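Local structure of hypothetical protein AGR_L_1239 (1VQS) at residues M13-R18 with V64-F69; A29-V34 with Y52-I57; S44-L49 with A80-D85. The protein is of unknown function but belongs to the NIPSNAP family and adopts a ferredoxin-like fold of the dimeric alpha-beta barrel type. All blocks are in the same frame, centred on the assembly; numbering follows the deposited sequence. Where two conformers were deposited one is given.

Contact 1. Residues M13-R18 with V64-F69; sequences MFYEIR and VHIWAF
F69, R18 and E16 have the most surface covered where the antiparallel strands 14-18 and 64-69 lie edge to edge. The axes of these two strands are 4.7 Å apart and run at 158°. F14, E16 and R18 each exchange a pair of backbone hydrogen bonds with F69, W67 and H65, so all three leading side chains belong to hydrogen-bonded pairs and rise from one face of the sheet. R18 runs beside H65 with the same heading. Its CB sits over one face of the imidazole, 4.0 Å from the ring centroid, a CH-pi contact, and its CD comes within 3.6 Å of H65 CE1. A bend at chi3 then swings the guanidinium toward E16, where NH1 meets OE2 at 2.8 Å in a salt bridge. E16 OE2 lies in the guanidinium plane and is met on its syn side, although R18 NH1 stands 28° out of the carboxylate plane. E16 is extended, with CG anti to the backbone N (chi1 -177°), and this reach brings OE1 to 3.5 Å from F69 CE2. A buried carboxylate needs several partners: OE1 also pairs with R75 and OE2 with N104. On the same face W67 NE1 donates to H65 ND1 over 2.9 Å, close to both ring planes, which fixes the rotation of the imidazole. The other face is apolar: A68 CB meets Y15 CE2 at 4.0 Å, and I17 packs against I66 and V64, all three beta-branched and suited to a strand. Here Y15, V64 and I66 meet F53, M107 and I66 of the second subunit. Strand 14-22 pairs on its far edge with strand 99-109, and strand 62-69 with strand 48-55, while helices 27-46 and 72-84 cover the polar and aromatic face.

Contact 2. Residues A29-V34 with Y52-I57; sequences AYLKVV and YFFSEI
Y30 and Y52 join their phenol oxygens across the gap between helix and strand, with Y30 OH 2.7 Å from Y52 OH. Either hydroxyl could be the donor. Each oxygen lies at the edge of the other's ring, near its plane, and the rings also touch, Y30 CE1 lying 4.1 Å from Y52 CE1. Tyrosine suits both positions, since its length spans the space between layers and the hydroxyls share one hydrogen bond in a buried setting. The second link is apolar. L31 CD1 lies over one face of the F54 ring, 4.1 Å from its centroid and 28° off the normal, a CH-pi contact between side chains that meet at about a right angle. A branched leucine can place one methyl on a flat ring while its other methyl, CD2, turns toward Y52. V34 approaches Y52 from the opposite direction, its CG1 standing 3.9 Å from Y52 OH.

One shell further out, the helix itself sets the spacing: Y30 and V34 are one turn apart, and V34 CG2 lies 3.7 Å above one face of the Y30 ring, backing it. For Y30, a CG anti to the backbone N (chi1 176°) directs the phenol to the strand. Y52 is held by H65, whose ring stacks on it, and F112 of the second subunit meets it edge-to-face.

Helix and strand run nearly antiparallel here, at 164°, with their axes 11.0 Å apart, a layer spacing bridged by side chains alone. I63 of strand 62-69 touches Y30, L31, Y52 and F54, and Y20 of strand 14-22 also reaches Y30. Strand 48-55 ends the sheet within the chain, and its residues F53 to S55 pair with a strand of the second subunit.

Contact 3. Residues S44-L49 with A80-D85; sequences SHLGEL and ARLMAD
The backbones come nearest where H45, near the C-terminal end of one helix, faces L82 on another, their CA atoms 5.4 Å apart. H45 carries the contact. Its ring lies with one face against helix 80-84, L82 CA standing 3.9 Å from the centroid in a CH-pi contact, and R81 O is over the same face toward the rim. At the ring edge H45 NE2 donates to D85 OD2 across 2.8 Å, at a fairly straight 166°. The acceptor is close to the imidazole plane and is met on its anti side, while the carboxylate is turned 76° against the ring.

In this ferredoxin-like fold the two helices lie on the same side of the sheet, and the contact joins the end of helix 27-46 to that of helix 72-84. D85 suits the junction as N-cap of helix 86-89: OD1 takes R87 N, and OD2 serves H45. G47, with phi 94°, ends the first helix and lets the chain turn into strand 48-55.

Two waters bridge H45 and R81, one between H45 ND1 and R81 NE, the other between H45 O and R81 NH2, and H45 O also accepts from R78 NH1. On the side toward the sheet, where L46 rests on W67, L46 CD2 packs 3.9 Å from L82 CD2.

Overall arrangement
Contact 1 lies deepest, its centre about 6 Å from the centre of the chain, and alone rests on a continuous set of backbone bonds between neighbouring strands. Contact 2, farther out but also buried, is side-chain packing, aromatic and aliphatic, between helix and sheet with a single hydroxyl-hydroxyl hydrogen bond, beside a second subunit. Contact 3 is partly exposed and sets side chains against backbone, using a His-carboxylate bond, an arginine and water to join helix ends. Both use helix 27-46, at opposite ends, and take in opposite ends of strand 48-55, whose residues touch the partner only in contact 2. Strand 62-69 ties both to contact 1, probably by V64 O-F53 N and A68 N-E48 O hydrogen bonds.

Contact 1. Residues M13-R18 with V64-F69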
loop_
_atom_site.group_PDB
_atom_site.type_symbol
_atom_site.label_atom_id
_atom_site.label_comp_id
_atom_site.label_asym_id
_atom_site.label_seq_id
_atom_site.Cartn_x
_atom_site.Cartn_y
_atom_site.Cartn_z
HETATM N N MSE B 13 28.844 -8.562 6.980
HETATM C CA MSE B 13 28.487 -7.161 6.783
HETATM C C MSE B 13 26.980 -6.960 6.893
HETATM O O MSE B 13 26.198 -7.882 6.659
HETATM C CB MSE B 13 28.980 -6.649 5.411
HETATM C CG MSE B 13 30.472 -6.851 5.134
HETATM SE SE MSE B 13 31.623 -5.786 6.270
HETATM C CE MSE B 13 31.546 -4.088 5.233
ATOM N N PHE B 14 26.584 -5.728 7.194
ATOM C CA PHE B 14 25.177 -5.293 7.161
ATOM C C PHE B 14 24.942 -4.628 5.827
ATOM O O PHE B 14 25.781 -3.898 5.371
ATOM C CB PHE B 14 24.886 -4.272 8.269
ATOM C CG PHE B 14 24.894 -4.845 9.651
ATOM C CD1 PHE B 14 26.063 -4.924 10.378
ATOM C CD2 PHE B 14 23.716 -5.314 10.223
ATOM C CE1 PHE B 14 26.065 -5.483 11.682
ATOM C CE2 PHE B 14 23.716 -5.863 11.508
ATOM C CZ PHE B 14 24.884 -5.941 12.225
ATOM N N TYR B 15 23.797 -4.897 5.212
ATOM C CA TYR B 15 23.470 -4.351 3.900
ATOM C C TYR B 15 22.332 -3.368 4.038
ATOM O O TYR B 15 21.243 -3.737 4.494
ATOM C CB TYR B 15 23.139 -5.494 2.925
ATOM C CG TYR B 15 24.397 -6.228 2.568
ATOM C CD1 TYR B 15 24.907 -7.221 3.391
ATOM C CD2 TYR B 15 25.136 -5.869 1.441
ATOM C CE1 TYR B 15 26.105 -7.832 3.091
ATOM C CE2 TYR B 15 26.315 -6.509 1.102
ATOM C CZ TYR B 15 26.810 -7.483 1.953
ATOM O OH TYR B 15 28.014 -8.097 1.631
ATOM N N GLU B 16 22.567 -2.131 3.623
ATOM C CA GLU B 16 21.515 -1.137 3.576
ATOM C C GLU B 16 21.013 -1.037 2.166
ATOM O O GLU B 16 21.785 -0.820 1.241
ATOM C CB GLU B 16 22.015 0.230 3.981
ATOM C CG GLU B 16 20.888 1.266 3.994
ATOM C CD GLU B 16 21.347 2.668 4.364
ATOM O OE1 GLU B 16 22.563 2.858 4.623
ATOM O OE2 GLU B 16 20.489 3.606 4.416
ATOM N N ILE B 17 19.707 -1.213 1.987
ATOM C CA ILE B 17 19.089 -1.077 0.676
ATOM C C ILE B 17 18.221 0.171 0.720
ATOM O O ILE B 17 17.320 0.277 1.550
ATOM C CB ILE B 17 18.236 -2.306 0.342
ATOM C CG1 ILE B 17 19.104 -3.576 0.370
ATOM C CG2 ILE B 17 17.520 -2.116 -1.030
ATOM C CD1 ILE B 17 18.335 -4.847 -0.017
ATOM N N ARG B 18 18.558 1.131 -0.147
ATOM C CA ARG B 18 17.865 2.424 -0.252
ATOM C C ARG B 18 17.071 2.428 -1.552
ATOM O O ARG B 18 17.639 2.177 -2.611
ATOM C CB ARG B 18 18.883 3.563 -0.234
ATOM C CG ARG B 18 19.683 3.615 1.034
ATOM C CD ARG B 18 20.631 4.773 1.111
ATOM N NE ARG B 18 19.959 6.068 1.167
ATOM C CZ ARG B 18 19.573 6.696 2.276
ATOM N NH1 ARG B 18 19.694 6.147 3.465
ATOM N NH2 ARG B 18 19.015 7.893 2.191
ATOM N N VAL B 64 17.491 1.942 -6.848
ATOM C CA VAL B 64 17.860 1.152 -5.678
ATOM C C VAL B 64 19.357 1.160 -5.555
ATOM O O VAL B 64 20.053 0.860 -6.519
ATOM C CB VAL B 64 17.404 -0.273 -5.809
ATOM C CG1 VAL B 64 18.023 -1.162 -4.700
ATOM C CG2 VAL B 64 15.894 -0.366 -5.744
ATOM N N HIS B 65 19.874 1.544 -4.398
ATOM C CA HIS B 65 21.302 1.421 -4.179
ATOM C C HIS B 65 21.558 0.752 -2.846
ATOM O O HIS B 65 20.748 0.852 -1.931
ATOM C CB HIS B 65 22.089 2.729 -4.389
ATOM C CG HIS B 65 21.606 3.929 -3.625
ATOM N ND1 HIS B 65 22.346 4.544 -2.630
ATOM C CD2 HIS B 65 20.502 4.687 -3.788
ATOM C CE1 HIS B 65 21.698 5.609 -2.204
ATOM N NE2 HIS B 65 20.577 5.722 -2.885
ATOM N N ILE B 66 22.662 0.005 -2.803
ATOM C CA ILE B 66 22.986 -0.872 -1.719
ATOM C C ILE B 66 24.402 -0.587 -1.244
ATOM O O ILE B 66 25.339 -0.474 -2.051
ATOM C CB ILE B 66 22.912 -2.309 -2.176
ATOM C CG1 ILE B 66 21.553 -2.592 -2.811
ATOM C CG2 ILE B 66 23.217 -3.216 -1.022
ATOM C CD1 ILE B 66 21.340 -4.027 -3.203
ATOM N N TRP B 67 24.556 -0.495 0.079
ATOM C CA TRP B 67 25.830 -0.206 0.724
ATOM C C TRP B 67 26.075 -1.269 1.780
ATOM O O TRP B 67 25.119 -1.736 2.403
ATOM C CB TRP B 67 25.759 1.165 1.418
ATOM C CG TRP B 67 25.541 2.273 0.463
ATOM C CD1 TRP B 67 24.330 2.716 -0.025
ATOM C CD2 TRP B 67 26.548 3.066 -0.185
ATOM N NE1 TRP B 67 24.535 3.730 -0.930
ATOM C CE2 TRP B 67 25.877 3.985 -1.019
ATOM C CE3 TRP B 67 27.943 3.113 -0.113
ATOM C CZ2 TRP B 67 26.556 4.926 -1.793
ATOM C CZ3 TRP B 67 28.616 4.069 -0.884
ATOM C CH2 TRP B 67 27.903 4.962 -1.704
ATOM N N ALA B 68 27.342 -1.616 2.020
ATOM C CA ALA B 68 27.741 -2.596 3.060
ATOM C C ALA B 68 28.473 -1.874 4.165
ATOM O O ALA B 68 29.322 -1.029 3.876
ATOM C CB ALA B 68 28.676 -3.634 2.479
ATOM N N PHE B 69 28.152 -2.236 5.416
ATOM C CA PHE B 69 28.784 -1.659 6.621
ATOM C C PHE B 69 29.198 -2.745 7.598
ATOM O O PHE B 69 28.509 -3.767 7.718
ATOM C CB PHE B 69 27.794 -0.726 7.326
ATOM C CG PHE B 69 27.350 0.431 6.486
ATOM C CD1 PHE B 69 28.185 1.505 6.313
ATOM C CD2 PHE B 69 26.111 0.453 5.874
ATOM C CE1 PHE B 69 27.799 2.590 5.529
ATOM C CE2 PHE B 69 25.729 1.524 5.086
ATOM C CZ PHE B 69 26.569 2.603 4.927
#

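Contact 2. Residues A29-V34 with Y52-I57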
loop_
_atom_site.group_PDB
_atom_site.type_symbol
_atom_site.label_atom_id
_atom_site.label_comp_id
_atom_site.label_asym_id
_atom_site.label_seq_id
_atom_site.Cartn_x
_atom_site.Cartn_y
_atom_site.Cartn_z
ATOM N N ALA B 29 18.232 12.225 -15.965
ATOM C CA ALA B 29 18.840 13.402 -15.315
ATOM C C ALA B 29 19.506 13.094 -13.989
ATOM O O ALA B 29 20.601 13.592 -13.675
ATOM C CB ALA B 29 17.820 14.515 -15.146
ATOM N N TYR B 30 18.842 12.253 -13.206
ATOM C CA TYR B 30 19.345 11.830 -11.912
ATOM C C TYR B 30 20.661 11.081 -12.061
ATOM O O TYR B 30 21.658 11.370 -11.378
ATOM C CB TYR B 30 18.278 10.972 -11.208
ATOM C CG TYR B 30 18.699 10.385 -9.900
ATOM C CD1 TYR B 30 19.392 9.177 -9.860
ATOM C CD2 TYR B 30 18.360 10.973 -8.685
ATOM C CE1 TYR B 30 19.780 8.613 -8.656
ATOM C CE2 TYR B 30 18.758 10.406 -7.474
ATOM C CZ TYR B 30 19.474 9.232 -7.470
ATOM O OH TYR B 30 19.868 8.658 -6.276
ATOM N N LEU B 31 20.674 10.088 -12.938
ATOM C CA LEU B 31 21.882 9.273 -13.079
ATOM C C LEU B 31 23.049 10.088 -13.607
ATOM O O LEU B 31 24.203 9.853 -13.216
ATOM C CB LEU B 31 21.630 8.083 -13.988
ATOM C CG LEU B 31 20.695 7.035 -13.385
ATOM C CD1 LEU B 31 20.415 5.992 -14.460
ATOM C CD2 LEU B 31 21.288 6.383 -12.152
ATOM N N LYS B 32 22.753 11.051 -14.476
ATOM C CA LYS B 32 23.812 11.896 -15.026
ATOM C C LYS B 32 24.501 12.694 -13.926
ATOM O O LYS B 32 25.718 12.673 -13.802
ATOM C CB LYS B 32 23.274 12.822 -16.107
ATOM C CG LYS B 32 24.344 13.770 -16.665
ATOM C CD LYS B 32 23.749 14.822 -17.598
ATOM C CE LYS B 32 23.312 14.234 -18.941
ATOM N NZ LYS B 32 24.465 13.998 -19.863
ATOM N N VAL B 33 23.712 13.404 -13.130
ATOM C CA VAL B 33 24.291 14.290 -12.127
ATOM C C VAL B 33 24.912 13.493 -10.967
ATOM O O VAL B 33 25.938 13.882 -10.421
ATOM C CB VAL B 33 23.269 15.356 -11.658
ATOM C CG1 VAL B 33 22.262 14.769 -10.701
ATOM C CG2 VAL B 33 23.982 16.546 -11.019
ATOM N N VAL B 34 24.337 12.359 -10.610
ATOM C CA VAL B 34 24.987 11.489 -9.619
ATOM C C VAL B 34 26.354 11.014 -10.122
ATOM O O VAL B 34 27.374 11.140 -9.418
ATOM C CB VAL B 34 24.096 10.290 -9.197
ATOM C CG1 VAL B 34 24.889 9.331 -8.298
ATOM C CG2 VAL B 34 22.853 10.780 -8.440
ATOM N N TYR B 52 24.156 -0.254 -7.674
ATOM C CA TYR B 52 23.388 0.955 -7.909
ATOM C C TYR B 52 22.579 0.723 -9.177
ATOM O O TYR B 52 23.148 0.597 -10.253
ATOM C CB TYR B 52 24.334 2.143 -8.056
ATOM C CG TYR B 52 23.732 3.487 -7.627
ATOM C CD1 TYR B 52 22.685 4.070 -8.329
ATOM C CD2 TYR B 52 24.267 4.194 -6.550
ATOM C CE1 TYR B 52 22.139 5.309 -7.935
ATOM C CE2 TYR B 52 23.727 5.430 -6.153
ATOM C CZ TYR B 52 22.663 5.981 -6.854
ATOM O OH TYR B 52 22.114 7.223 -6.495
ATOM N N PHE B 53 21.249 0.692 -9.050
ATOM C CA PHE B 53 20.361 0.196 -10.105
ATOM C C PHE B 53 19.216 1.156 -10.371
ATOM O O PHE B 53 18.823 1.930 -9.515
ATOM C CB PHE B 53 19.751 -1.157 -9.712
ATOM C CG PHE B 53 20.763 -2.150 -9.197
ATOM C CD1 PHE B 53 21.578 -2.820 -10.071
ATOM C CD2 PHE B 53 20.918 -2.404 -7.846
ATOM C CE1 PHE B 53 22.519 -3.738 -9.624
ATOM C CE2 PHE B 53 21.890 -3.335 -7.396
ATOM C CZ PHE B 53 22.665 -3.995 -8.294
ATOM N N PHE B 54 18.684 1.042 -11.576
ATOM C CA PHE B 54 17.482 1.767 -11.965
ATOM C C PHE B 54 16.486 0.818 -12.612
ATOM O O PHE B 54 16.842 -0.240 -13.107
ATOM C CB PHE B 54 17.782 2.958 -12.883
ATOM C CG PHE B 54 18.410 2.606 -14.178
ATOM C CD1 PHE B 54 19.783 2.420 -14.281
ATOM C CD2 PHE B 54 17.638 2.493 -15.319
ATOM C CE1 PHE B 54 20.353 2.129 -15.495
ATOM C CE2 PHE B 54 18.200 2.186 -16.538
ATOM C CZ PHE B 54 19.555 1.998 -16.623
ATOM N N SER B 55 15.198 1.142 -12.511
ATOM C CA SER B 55 14.194 0.144 -12.857
ATOM C C SER B 55 13.946 -0.004 -14.367
ATOM O O SER B 55 14.025 0.958 -15.122
ATOM C CB SER B 55 12.892 0.358 -12.061
ATOM O OG SER B 55 12.403 1.679 -12.093
ATOM N N GLU B 56 13.631 -1.244 -14.766
ATOM C CA GLU B 56 13.267 -1.643 -16.114
ATOM C C GLU B 56 11.894 -2.316 -16.174
ATOM O O GLU B 56 11.074 -1.959 -17.015
ATOM C CB GLU B 56 14.318 -2.612 -16.670
ATOM C CG GLU B 56 13.996 -3.183 -18.057
ATOM C CD GLU B 56 13.800 -2.095 -19.125
ATOM O OE1 GLU B 56 14.454 -1.039 -19.032
ATOM O OE2 GLU B 56 13.002 -2.290 -20.072
ATOM N N ILE B 57 11.663 -3.320 -15.333
ATOM C CA ILE B 57 10.322 -3.941 -15.204
ATOM C C ILE B 57 9.956 -4.019 -13.724
ATOM O O ILE B 57 10.695 -4.581 -12.918
ATOM C CB ILE B 57 10.225 -5.329 -15.879
ATOM C CG1 ILE B 57 10.544 -5.232 -17.370
ATOM C CG2 ILE B 57 8.809 -5.895 -15.695
ATOM C CD1 ILE B 57 10.914 -6.531 -18.047
#

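Contact 3. Residues S44-L49 with A80-D85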
loop_
_atom_site.group_PDB
_atom_site.type_symbol
_atom_site.label_atom_id
_atom_site.label_comp_id
_atom_site.label_asym_id
_atom_site.label_seq_id
_atom_site.Cartn_x
_atom_site.Cartn_y
_atom_site.Cartn_z
ATOM N N SER B 44 33.081 8.399 -0.759
ATOM C CA SER B 44 34.189 8.786 0.102
ATOM C C SER B 44 33.833 8.873 1.561
ATOM O O SER B 44 34.729 8.878 2.405
ATOM C CB SER B 44 34.799 10.105 -0.325
ATOM O OG SER B 44 33.982 11.190 0.046
ATOM N N HIS B 45 32.539 8.956 1.868
ATOM C CA HIS B 45 32.078 8.893 3.270
ATOM C C HIS B 45 31.509 7.538 3.622
ATOM O O HIS B 45 31.832 6.982 4.659
ATOM C CB HIS B 45 31.042 9.985 3.553
ATOM C CG HIS B 45 31.596 11.371 3.439
ATOM N ND1 HIS B 45 32.459 11.912 4.366
ATOM C CD2 HIS B 45 31.414 12.322 2.485
ATOM C CE1 HIS B 45 32.794 13.133 3.981
ATOM N NE2 HIS B 45 32.164 13.411 2.848
ATOM N N LEU B 46 30.617 7.029 2.780
ATOM C CA LEU B 46 29.881 5.827 3.123
ATOM C C LEU B 46 30.677 4.566 2.972
ATOM O O LEU B 46 30.382 3.594 3.655
ATOM C CB LEU B 46 28.598 5.746 2.329
ATOM C CG LEU B 46 27.648 6.930 2.527
ATOM C CD1 LEU B 46 26.347 6.632 1.747
ATOM C CD2 LEU B 46 27.358 7.212 3.975
ATOM N N GLY B 47 31.684 4.577 2.106
ATOM C CA GLY B 47 32.533 3.413 1.920
ATOM C C GLY B 47 32.134 2.482 0.784
ATOM O O GLY B 47 32.213 2.830 -0.405
ATOM N N GLU B 48 31.702 1.288 1.160
ATOM C CA GLU B 48 31.544 0.163 0.242
ATOM C C GLU B 48 30.180 0.183 -0.451
ATOM O O GLU B 48 29.195 -0.327 0.064
ATOM C CB GLU B 48 31.776 -1.163 0.990
ATOM C CG GLU B 48 33.221 -1.283 1.526
ATOM C CD GLU B 48 33.620 -2.709 1.897
ATOM O OE1 GLU B 48 33.285 -3.657 1.153
ATOM O OE2 GLU B 48 34.315 -2.875 2.918
ATOM N N LEU B 49 30.137 0.810 -1.629
ATOM C CA LEU B 49 28.982 0.701 -2.517
ATOM C C LEU B 49 28.952 -0.695 -3.097
ATOM O O LEU B 49 29.933 -1.144 -3.678
ATOM C CB LEU B 49 29.101 1.709 -3.646
ATOM C CG LEU B 49 27.997 1.690 -4.700
ATOM C CD1 LEU B 49 26.630 2.013 -4.116
ATOM C CD2 LEU B 49 28.352 2.652 -5.865
ATOM N N ALA B 80 26.866 10.600 9.332
ATOM C CA ALA B 80 26.997 11.918 9.964
ATOM C C ALA B 80 28.049 12.733 9.222
ATOM O O ALA B 80 27.859 13.913 8.962
ATOM C CB ALA B 80 27.340 11.800 11.417
ATOM N N ARG B 81 29.183 12.103 8.887
ATOM C CA ARG B 81 30.231 12.815 8.163
ATOM C C ARG B 81 29.773 13.225 6.756
ATOM O O ARG B 81 30.063 14.337 6.277
ATOM C CB ARG B 81 31.511 11.978 8.095
ATOM C CG ARG B 81 32.173 11.872 9.450
ATOM C CD ARG B 81 33.592 11.359 9.397
ATOM N NE ARG B 81 33.666 10.009 8.846
ATOM C CZ ARG B 81 33.720 8.876 9.551
ATOM N NH1 ARG B 81 33.691 8.888 10.871
ATOM N NH2 ARG B 81 33.792 7.721 8.906
ATOM N N LEU B 82 29.028 12.346 6.091
ATOM C CA LEU B 82 28.450 12.651 4.781
ATOM C C LEU B 82 27.574 13.906 4.878
ATOM O O LEU B 82 27.734 14.845 4.109
ATOM C CB LEU B 82 27.608 11.482 4.265
ATOM C CG LEU B 82 26.823 11.700 2.951
ATOM C CD1 LEU B 82 27.772 11.864 1.791
ATOM C CD2 LEU B 82 25.849 10.547 2.695
HETATM N N MSE B 83 26.671 13.917 5.859
HETATM C CA MSE B 83 25.692 15.006 5.995
HETATM C C MSE B 83 26.286 16.334 6.469
HETATM O O MSE B 83 25.699 17.393 6.266
HETATM C CB MSE B 83 24.530 14.539 6.889
HETATM C CG MSE B 83 23.809 13.320 6.338
HETATM SE SE MSE B 83 23.110 13.548 4.509
HETATM C CE MSE B 83 22.381 15.261 4.720
ATOM N N ALA B 84 27.448 16.288 7.076
ATOM C CA ALA B 84 28.158 17.478 7.533
ATOM C C ALA B 84 29.059 18.066 6.438
ATOM O O ALA B 84 29.563 19.175 6.586
ATOM C CB ALA B 84 28.999 17.153 8.754
ATOM N N ASP B 85 29.327 17.292 5.381
ATOM C CA ASP B 85 30.259 17.752 4.326
ATOM C C ASP B 85 29.588 18.770 3.398
ATOM O O ASP B 85 28.650 18.416 2.700
ATOM C CB ASP B 85 30.728 16.565 3.503
ATOM C CG ASP B 85 31.762 16.912 2.468
ATOM O OD1 ASP B 85 32.118 18.080 2.298
ATOM O OD2 ASP B 85 32.259 15.962 1.820
HETATM O O HOH W 1 34.242 10.638 6.085
HETATM O O HOH W 2 34.049 7.904 6.056
#